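Local structure of KmHsv2 (Kluyveromyces marxianus, 3VU4) at residues A241-M246 and L255-D260. The protein probably binds phosphoinositides on membranes, as a beta-propeller protein of the PROPPIN family related to the autophagy protein Atg18. Sequence-based numbering, arbitrary orientation.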
ATOM      1  N   ALA A 241      -5.624 -16.245   8.799  1.00 59.40           N
ATOM      2  CA  ALA A 241      -5.498 -14.897   9.370  1.00 56.19           C
ATOM      3  C   ALA A 241      -5.950 -13.717   8.505  1.00 53.36           C
ATOM      4  O   ALA A 241      -5.914 -13.771   7.280  1.00 51.54           O
ATOM      5  CB  ALA A 241      -4.056 -14.667   9.826  1.00 55.53           C
ATOM      6  N   ASP A 242      -6.368 -12.642   9.167  1.00 51.60           N
ATOM      7  CA  ASP A 242      -6.795 -11.434   8.474  1.00 48.99           C
ATOM      8  C   ASP A 242      -5.591 -10.826   7.771  1.00 46.28           C
ATOM      9  O   ASP A 242      -4.478 -10.857   8.290  1.00 46.61           O
ATOM     10  CB  ASP A 242      -7.350 -10.398   9.454  1.00 50.79           C
ATOM     11  CG  ASP A 242      -8.592 -10.879  10.175  1.00 54.95           C
ATOM     12  OD1 ASP A 242      -9.473 -11.470   9.517  1.00 56.74           O
ATOM     13  OD2 ASP A 242      -8.695 -10.652  11.402  1.00 57.66           O
ATOM     14  N   VAL A 243      -5.818 -10.269   6.592  1.00 41.74           N
ATOM     15  CA  VAL A 243      -4.756  -9.644   5.840  1.00 37.82           C
ATOM     16  C   VAL A 243      -4.440  -8.303   6.500  1.00 37.87           C
ATOM     17  O   VAL A 243      -5.348  -7.548   6.847  1.00 38.38           O
ATOM     18  CB  VAL A 243      -5.203  -9.408   4.388  1.00 38.49           C
ATOM     19  CG1 VAL A 243      -4.123  -8.656   3.622  1.00 36.04           C
ATOM     20  CG2 VAL A 243      -5.532 -10.739   3.727  1.00 34.70           C
ATOM     21  N   VAL A 244      -3.159  -8.007   6.680  1.00 35.85           N
ATOM     22  CA  VAL A 244      -2.750  -6.750   7.296  1.00 34.32           C
ATOM     23  C   VAL A 244      -2.287  -5.800   6.204  1.00 35.69           C
ATOM     24  O   VAL A 244      -2.525  -4.595   6.265  1.00 36.43           O
ATOM     25  CB  VAL A 244      -1.612  -6.976   8.320  1.00 32.19           C
ATOM     26  CG1 VAL A 244      -1.109  -5.654   8.854  1.00 26.74           C
ATOM     27  CG2 VAL A 244      -2.123  -7.835   9.461  1.00 31.52           C
ATOM     28  N   ASP A 245      -1.618  -6.342   5.197  1.00 36.25           N
ATOM     29  CA  ASP A 245      -1.174  -5.513   4.092  1.00 36.55           C
ATOM     30  C   ASP A 245      -0.907  -6.354   2.846  1.00 36.62           C
ATOM     31  O   ASP A 245      -0.651  -7.561   2.920  1.00 34.53           O
ATOM     32  CB  ASP A 245       0.058  -4.694   4.483  1.00 34.20           C
ATOM     33  CG  ASP A 245       0.246  -3.469   3.590  1.00 35.95           C
ATOM     34  OD1 ASP A 245      -0.653  -3.200   2.760  1.00 33.27           O
ATOM     35  OD2 ASP A 245       1.285  -2.774   3.723  1.00 36.54           O
ATOM     36  N   MET A 246      -0.987  -5.691   1.700  1.00 37.20           N
ATOM     37  CA  MET A 246      -0.805  -6.333   0.409  1.00 37.38           C
ATOM     38  C   MET A 246      -0.176  -5.295  -0.502  1.00 37.17           C
ATOM     39  O   MET A 246      -0.719  -4.205  -0.667  1.00 37.52           O
ATOM     40  CB  MET A 246      -2.171  -6.778  -0.102  1.00 36.38           C
ATOM     41  CG  MET A 246      -2.214  -7.250  -1.513  1.00 38.81           C
ATOM     42  SD  MET A 246      -3.739  -8.170  -1.771  1.00 39.43           S
ATOM     43  CE  MET A 246      -4.954  -6.847  -1.777  1.00 37.45           C
ATOM     44  N   LEU A 255       2.874 -10.317  -5.932  1.00 35.20           N
ATOM     45  CA  LEU A 255       2.029  -9.676  -4.947  1.00 34.92           C
ATOM     46  C   LEU A 255       2.396 -10.258  -3.577  1.00 35.81           C
ATOM     47  O   LEU A 255       2.398 -11.480  -3.402  1.00 35.39           O
ATOM     48  CB  LEU A 255       0.574  -9.975  -5.288  1.00 33.56           C
ATOM     49  CG  LEU A 255      -0.546  -9.234  -4.585  1.00 31.26           C
ATOM     50  CD1 LEU A 255      -0.362  -7.745  -4.761  1.00 34.03           C
ATOM     51  CD2 LEU A 255      -1.859  -9.692  -5.176  1.00 31.22           C
ATOM     52  N   ALA A 256       2.744  -9.390  -2.626  1.00 35.24           N
ATOM     53  CA  ALA A 256       3.086  -9.846  -1.275  1.00 34.79           C
ATOM     54  C   ALA A 256       1.930  -9.557  -0.338  1.00 33.26           C
ATOM     55  O   ALA A 256       1.309  -8.496  -0.407  1.00 34.25           O
ATOM     56  CB  ALA A 256       4.353  -9.159  -0.764  1.00 32.42           C
ATOM     57  N   VAL A 257       1.638 -10.518   0.524  1.00 33.14           N
ATOM     58  CA  VAL A 257       0.572 -10.376   1.501  1.00 34.12           C
ATOM     59  C   VAL A 257       1.099 -10.771   2.880  1.00 35.30           C
ATOM     60  O   VAL A 257       1.825 -11.761   3.016  1.00 35.70           O
ATOM     61  CB  VAL A 257      -0.639 -11.287   1.159  1.00 33.45           C
ATOM     62  CG1 VAL A 257      -1.695 -11.214   2.268  1.00 31.84           C
ATOM     63  CG2 VAL A 257      -1.246 -10.868  -0.159  1.00 34.24           C
ATOM     64  N   VAL A 258       0.749  -9.987   3.894  1.00 35.20           N
ATOM     65  CA  VAL A 258       1.142 -10.298   5.261  1.00 34.54           C
ATOM     66  C   VAL A 258      -0.158 -10.465   6.033  1.00 35.47           C
ATOM     67  O   VAL A 258      -1.026  -9.598   5.964  1.00 37.61           O
ATOM     68  CB  VAL A 258       1.949  -9.156   5.910  1.00 33.99           C
ATOM     69  CG1 VAL A 258       2.262  -9.500   7.356  1.00 35.15           C
ATOM     70  CG2 VAL A 258       3.230  -8.937   5.165  1.00 36.66           C
ATOM     71  N   SER A 259      -0.302 -11.576   6.751  1.00 35.73           N
ATOM     72  CA  SER A 259      -1.504 -11.824   7.557  1.00 36.70           C
ATOM     73  C   SER A 259      -1.192 -11.477   9.015  1.00 37.51           C
ATOM     74  O   SER A 259      -0.033 -11.230   9.349  1.00 37.23           O
ATOM     75  CB  SER A 259      -1.895 -13.288   7.482  1.00 35.86           C
ATOM     76  OG  SER A 259      -0.909 -14.079   8.128  1.00 39.82           O
ATOM     77  N   ASP A 260      -2.200 -11.456   9.890  1.00 38.99           N
ATOM     78  CA  ASP A 260      -1.909 -11.141  11.288  1.00 40.49           C
ATOM     79  C   ASP A 260      -1.378 -12.351  12.051  1.00 40.83           C
ATOM     80  O   ASP A 260      -1.202 -12.300  13.264  1.00 41.18           O
ATOM     81  CB  ASP A 260      -3.108 -10.524  12.023  1.00 40.67           C
ATOM     82  CG  ASP A 260      -4.322 -11.411  12.021  1.00 45.30           C
ATOM     83  OD1 ASP A 260      -4.183 -12.647  11.900  1.00 49.15           O
ATOM     84  OD2 ASP A 260      -5.434 -10.861  12.161  1.00 49.36           O
TER
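Val258 is met by two residues of the opposite strand, Val244 and Asp245, and the additional residue there makes a classic beta bulge in an antiparallel pair. Val258 O receives a short, straight bond from Val244 N (2.8 Å, 170°), lying in the carbonyl plane, and a weak one from Asp245 N; Val258 N returns a bond to Asp245 O at 3.0 Å. Beyond the bulge, Asp260 N donates to Asp242 O, and CG2 of Val244 fits over the backbone of Asp260, 3.6 Å from its N. On the face carrying Met246 and Val257, bumps and hollows match. The thioether chain of Met246 runs between Leu255 and Val257: its CG rests on Leu255 CD1 at 3.8 Å, while SD meets Val257 CG2 at 4.0 Å. With Val257 CG1 anti to the backbone N (chi1 175°), that methyl is directed instead to Val243 CG1, and these two valines cross at about a right angle. Ile220 and Met200 of the preceding sheet close over this apolar row. On the other face, Val258 packs on Ile311 of the following sheet; the carboxylate of Asp245 spans both neighbours, with a salt bridge to Arg202 of the preceding sheet and a hydrogen bond to Ile311 N. The pair thus forms the first hairpin of a four-stranded blade, wedged between its neighbours in a seven-bladed beta-propeller.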